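Cell division GTPase FtsZ, diverged (Clostridium botulinum C, PDB 3V3T) is a diverged member of the tubulin/FtsZ family of cytoskeletal GTPases, with a GTPase domain followed by a TubZ-like C-terminal domain. Local coordinates at residues F237-G249 with V282-V294. The protein carries 1 engineered substitution. Sequence-based numbering, arbitrary orientation.
Sequences FAEYTTNTCEFMG and VVATGIEPQKTTV
The carbonyl O of Phe247 takes two hydrogen bonds from Thr285. Thr285 N donates to Phe247 O at 3.0 Å. Thr285 OG1 donates to the same Phe247 O at 2.8 Å, tilted from the carbonyl plane. Rotation about CA-CB sets Thr285 OG1 between the backbone N and the carbonyl carbon (chi1 66°), which turns it toward Phe247 O. Thr285 O receives a hydrogen bond from Glu246 N at 2.7 Å and, weakly, one from Phe247 N. Glu246 and Phe247 thus form a classic beta bulge opposite Thr285. Beyond it, Gly249 and Val283 exchange two backbone hydrogen bonds, as an antiparallel hydrogen-bonded pair. Ala284 CB meets Cys245 SG.

Past the corner at Gly286, Ile287 packs between Tyr240 and Cys245. Its CD1 sits over the centre of the Tyr240 ring, 3.8 Å above the plane, in a CH-pi contact. Its CG1 packs on Cys245 CB. The Tyr240 hydroxyl is hydrogen-bonded to Val265 O. Nearby, a water joins Thr242 OG1, Thr244 O and Glu288 N.

At the helix start, Gln290 NE2 donates a hydrogen bond to Ala238 O, while OE1 is hydrogen-bonded to Ser212 OG. Thr293 OG1 donates to Glu239 O at 2.6 Å, and a water links that oxygen to Thr293 N. Antiparallel strands 247-252 and 281-287 are neighbours in the C-terminal part of the tubulin/FtsZ fold, and the loop before the first packs against the start of helix 291-306.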
loop_
_atom_site.group_PDB
_atom_site.type_symbol
_atom_site.label_atom_id
_atom_site.label_comp_id
_atom_site.label_asym_id
_atom_site.label_seq_id
_atom_site.Cartn_x
_atom_site.Cartn_y
_atom_site.Cartn_z
ATOM N N PHE A 237 -4.541 7.820 2.079
ATOM C CA PHE A 237 -5.029 6.508 2.531
ATOM C C PHE A 237 -6.527 6.492 2.786
ATOM O O PHE A 237 -7.086 7.478 3.242
ATOM C CB PHE A 237 -4.330 6.070 3.814
ATOM C CG PHE A 237 -2.895 5.707 3.615
ATOM C CD1 PHE A 237 -2.514 4.390 3.473
ATOM C CD2 PHE A 237 -1.923 6.693 3.544
ATOM C CE1 PHE A 237 -1.164 4.056 3.273
ATOM C CE2 PHE A 237 -0.576 6.358 3.352
ATOM C CZ PHE A 237 -0.209 5.042 3.216
ATOM N N ALA A 238 -7.163 5.360 2.482
ATOM C CA ALA A 238 -8.586 5.198 2.710
ATOM C C ALA A 238 -8.926 5.480 4.169
ATOM O O ALA A 238 -8.255 5.005 5.081
ATOM C CB ALA A 238 -9.016 3.804 2.340
ATOM N N GLU A 239 -9.989 6.237 4.383
ATOM C CA GLU A 239 -10.392 6.589 5.731
ATOM C C GLU A 239 -10.686 5.380 6.630
ATOM O O GLU A 239 -11.377 4.448 6.228
ATOM C CB GLU A 239 -11.619 7.494 5.678
ATOM C CG GLU A 239 -12.179 7.830 7.048
ATOM C CD GLU A 239 -13.373 8.756 6.961
ATOM O OE1 GLU A 239 -13.879 8.966 5.840
ATOM O OE2 GLU A 239 -13.805 9.277 8.009
ATOM N N TYR A 240 -10.202 5.430 7.870
ATOM C CA TYR A 240 -10.531 4.397 8.848
ATOM C C TYR A 240 -11.351 4.976 9.995
ATOM O O TYR A 240 -11.148 6.121 10.394
ATOM C CB TYR A 240 -9.264 3.700 9.372
ATOM C CG TYR A 240 -8.266 4.590 10.087
ATOM C CD1 TYR A 240 -8.320 4.759 11.469
ATOM C CD2 TYR A 240 -7.246 5.235 9.384
ATOM C CE1 TYR A 240 -7.397 5.548 12.134
ATOM C CE2 TYR A 240 -6.316 6.037 10.038
ATOM C CZ TYR A 240 -6.394 6.184 11.409
ATOM O OH TYR A 240 -5.468 6.973 12.066
ATOM N N THR A 241 -12.276 4.180 10.525
ATOM C CA THR A 241 -13.222 4.672 11.532
ATOM C C THR A 241 -12.931 4.164 12.937
ATOM O O THR A 241 -13.555 4.613 13.900
ATOM C CB THR A 241 -14.685 4.329 11.165
ATOM O OG1 THR A 241 -14.756 2.979 10.683
ATOM C CG2 THR A 241 -15.209 5.277 10.085
ATOM N N THR A 242 -11.993 3.230 13.061
ATOM C CA THR A 242 -11.633 2.716 14.377
ATOM C C THR A 242 -10.654 3.659 15.065
ATOM O O THR A 242 -10.196 4.630 14.466
ATOM C CB THR A 242 -11.022 1.306 14.292
ATOM O OG1 THR A 242 -9.951 1.312 13.345
ATOM C CG2 THR A 242 -12.064 0.310 13.851
ATOM N N ASN A 243 -10.341 3.363 16.322
ATOM C CA ASN A 243 -9.478 4.211 17.142
ATOM C C ASN A 243 -8.288 3.500 17.781
ATOM O O ASN A 243 -7.660 4.028 18.707
ATOM C CB ASN A 243 -10.294 4.896 18.238
ATOM C CG ASN A 243 -10.749 6.283 17.836
ATOM O OD1 ASN A 243 -10.142 7.285 18.228
ATOM N ND2 ASN A 243 -11.815 6.350 17.036
ATOM N N THR A 244 -7.985 2.301 17.302
ATOM C CA THR A 244 -6.844 1.564 17.824
ATOM C C THR A 244 -5.949 1.122 16.695
ATOM O O THR A 244 -6.420 0.843 15.590
ATOM C CB THR A 244 -7.275 0.309 18.603
ATOM O OG1 THR A 244 -7.904 -0.609 17.703
ATOM C CG2 THR A 244 -8.240 0.669 19.713
ATOM N N CYS A 245 -4.652 1.070 16.967
ATOM C CA CYS A 245 -3.735 0.385 16.077
ATOM C C CYS A 245 -2.847 -0.520 16.908
ATOM O O CYS A 245 -2.984 -0.594 18.124
ATOM C CB CYS A 245 -2.905 1.365 15.245
ATOM S SG CYS A 245 -1.920 2.489 16.206
ATOM N N GLU A 246 -1.930 -1.209 16.251
ATOM C CA GLU A 246 -1.099 -2.179 16.943
ATOM C C GLU A 246 0.252 -1.555 17.311
ATOM O O GLU A 246 0.529 -1.314 18.481
ATOM C CB GLU A 246 -0.943 -3.431 16.066
ATOM C CG GLU A 246 -1.211 -4.749 16.782
ATOM C CD GLU A 246 -2.560 -4.799 17.484
ATOM O OE1 GLU A 246 -3.532 -4.204 16.984
ATOM O OE2 GLU A 246 -2.646 -5.443 18.545
ATOM N N PHE A 247 1.095 -1.297 16.318
ATOM C CA PHE A 247 2.355 -0.602 16.560
ATOM C C PHE A 247 2.305 0.764 15.885
ATOM O O PHE A 247 1.822 0.887 14.761
ATOM C CB PHE A 247 3.543 -1.367 15.986
ATOM C CG PHE A 247 3.768 -2.712 16.603
ATOM C CD1 PHE A 247 3.196 -3.045 17.815
ATOM C CD2 PHE A 247 4.573 -3.644 15.969
ATOM C CE1 PHE A 247 3.418 -4.284 18.388
ATOM C CE2 PHE A 247 4.800 -4.881 16.535
ATOM C CZ PHE A 247 4.223 -5.203 17.748
ATOM N N MET A 248 2.798 1.783 16.584
ATOM C CA MET A 248 2.885 3.118 16.027
ATOM C C MET A 248 4.330 3.591 15.992
ATOM O O MET A 248 5.078 3.386 16.942
ATOM C CB MET A 248 2.032 4.081 16.843
ATOM C CG MET A 248 2.056 5.497 16.345
ATOM S SD MET A 248 0.970 6.566 17.330
ATOM C CE MET A 248 -0.629 5.983 16.819
ATOM N N GLY A 249 4.734 4.182 14.872
ATOM C CA GLY A 249 6.061 4.756 14.757
ATOM C C GLY A 249 5.979 6.265 14.660
ATOM O O GLY A 249 5.176 6.803 13.892
ATOM N N VAL A 282 4.117 10.034 11.313
ATOM C CA VAL A 282 3.516 8.991 12.120
ATOM C C VAL A 282 3.158 7.813 11.222
ATOM O O VAL A 282 2.511 7.970 10.181
ATOM C CB VAL A 282 2.209 9.475 12.793
ATOM C CG1 VAL A 282 1.622 8.373 13.684
ATOM C CG2 VAL A 282 2.444 10.761 13.577
ATOM N N VAL A 283 3.573 6.623 11.633
ATOM C CA VAL A 283 3.165 5.412 10.960
ATOM C C VAL A 283 2.329 4.590 11.916
ATOM O O VAL A 283 2.808 4.208 12.984
ATOM C CB VAL A 283 4.387 4.585 10.541
ATOM C CG1 VAL A 283 3.941 3.331 9.783
ATOM C CG2 VAL A 283 5.316 5.435 9.690
ATOM N N ALA A 284 1.079 4.336 11.538
ATOM C CA ALA A 284 0.168 3.536 12.345
ATOM C C ALA A 284 -0.102 2.207 11.644
ATOM O O ALA A 284 -0.538 2.191 10.497
ATOM C CB ALA A 284 -1.132 4.292 12.582
ATOM N N THR A 285 0.164 1.097 12.330
ATOM C CA THR A 285 0.033 -0.221 11.714
ATOM C C THR A 285 -0.915 -1.103 12.515
ATOM O O THR A 285 -1.096 -0.904 13.704
ATOM C CB THR A 285 1.408 -0.930 11.630
ATOM O OG1 THR A 285 1.879 -1.208 12.955
ATOM C CG2 THR A 285 2.428 -0.041 10.922
ATOM N N GLY A 286 -1.517 -2.087 11.866
ATOM C CA GLY A 286 -2.426 -2.991 12.544
ATOM C C GLY A 286 -3.825 -2.418 12.697
ATOM O O GLY A 286 -4.601 -2.885 13.520
ATOM N N ILE A 287 -4.147 -1.400 11.907
ATOM C CA ILE A 287 -5.478 -0.812 11.935
ATOM C C ILE A 287 -6.474 -1.765 11.301
ATOM O O ILE A 287 -6.186 -2.379 10.266
ATOM C CB ILE A 287 -5.502 0.520 11.148
ATOM C CG1 ILE A 287 -4.660 1.578 11.854
ATOM C CG2 ILE A 287 -6.922 1.020 10.971
ATOM C CD1 ILE A 287 -4.390 2.827 11.002
ATOM N N GLU A 288 -7.659 -1.891 11.884
ATOM C CA GLU A 288 -8.677 -2.715 11.233
ATOM C C GLU A 288 -8.832 -2.256 9.787
ATOM O O GLU A 288 -8.946 -1.068 9.530
ATOM C CB GLU A 288 -10.012 -2.630 11.964
ATOM C CG GLU A 288 -10.743 -3.949 12.021
ATOM C CD GLU A 288 -9.933 -5.022 12.725
ATOM O OE1 GLU A 288 -9.304 -4.707 13.761
ATOM O OE2 GLU A 288 -9.914 -6.175 12.238
ATOM N N PRO A 289 -8.820 -3.202 8.837
ATOM C CA PRO A 289 -8.996 -2.906 7.404
ATOM C C PRO A 289 -10.267 -2.090 7.116
ATOM O O PRO A 289 -11.334 -2.376 7.676
ATOM C CB PRO A 289 -9.082 -4.301 6.770
ATOM C CG PRO A 289 -8.312 -5.180 7.740
ATOM C CD PRO A 289 -8.598 -4.636 9.095
ATOM N N GLN A 290 -10.148 -1.103 6.226
ATOM C CA GLN A 290 -11.179 -0.069 6.052
ATOM C C GLN A 290 -12.421 -0.543 5.280
ATOM O O GLN A 290 -12.743 -0.028 4.200
ATOM C CB GLN A 290 -10.565 1.180 5.395
ATOM C CG GLN A 290 -9.342 1.762 6.169
ATOM C CD GLN A 290 -8.003 1.250 5.643
ATOM O OE1 GLN A 290 -7.819 0.047 5.486
ATOM N NE2 GLN A 290 -7.068 2.168 5.341
ATOM N N LYS A 291 -13.121 -1.515 5.857
ATOM C CA LYS A 291 -14.320 -2.093 5.251
ATOM C C LYS A 291 -15.399 -1.055 4.904
ATOM O O LYS A 291 -15.957 -1.067 3.807
ATOM C CB LYS A 291 -14.891 -3.200 6.152
ATOM C CG LYS A 291 -14.188 -4.556 5.973
ATOM C CD LYS A 291 -13.864 -5.255 7.299
ATOM C CE LYS A 291 -13.102 -6.554 7.065
ATOM N NZ LYS A 291 -13.927 -7.539 6.284
ATOM N N THR A 292 -15.685 -0.160 5.839
ATOM C CA THR A 292 -16.672 0.894 5.626
ATOM C C THR A 292 -16.369 1.749 4.394
ATOM O O THR A 292 -17.239 1.965 3.563
ATOM C CB THR A 292 -16.773 1.816 6.869
ATOM O OG1 THR A 292 -16.898 1.011 8.038
ATOM C CG2 THR A 292 -17.985 2.745 6.775
ATOM N N THR A 293 -15.139 2.242 4.275
ATOM C CA THR A 293 -14.796 3.063 3.129
ATOM C C THR A 293 -14.942 2.269 1.844
ATOM O O THR A 293 -15.422 2.794 0.847
ATOM C CB THR A 293 -13.360 3.561 3.192
ATOM O OG1 THR A 293 -13.177 4.294 4.396
ATOM C CG2 THR A 293 -13.058 4.463 1.986
ATOM N N VAL A 294 -14.510 1.008 1.863
ATOM C CA VAL A 294 -14.589 0.173 0.669
ATOM C C VAL A 294 -16.043 -0.083 0.308
ATOM O O VAL A 294 -16.424 -0.024 -0.853
ATOM C CB VAL A 294 -13.879 -1.192 0.862
ATOM C CG1 VAL A 294 -14.186 -2.111 -0.303
ATOM C CG2 VAL A 294 -12.379 -1.005 1.006
HETATM O O HOH W 1 -13.209 2.595 6.739
HETATM O O HOH W 2 -10.759 0.723 10.544
HETATM O O HOH W 3 -8.392 -0.387 14.280
#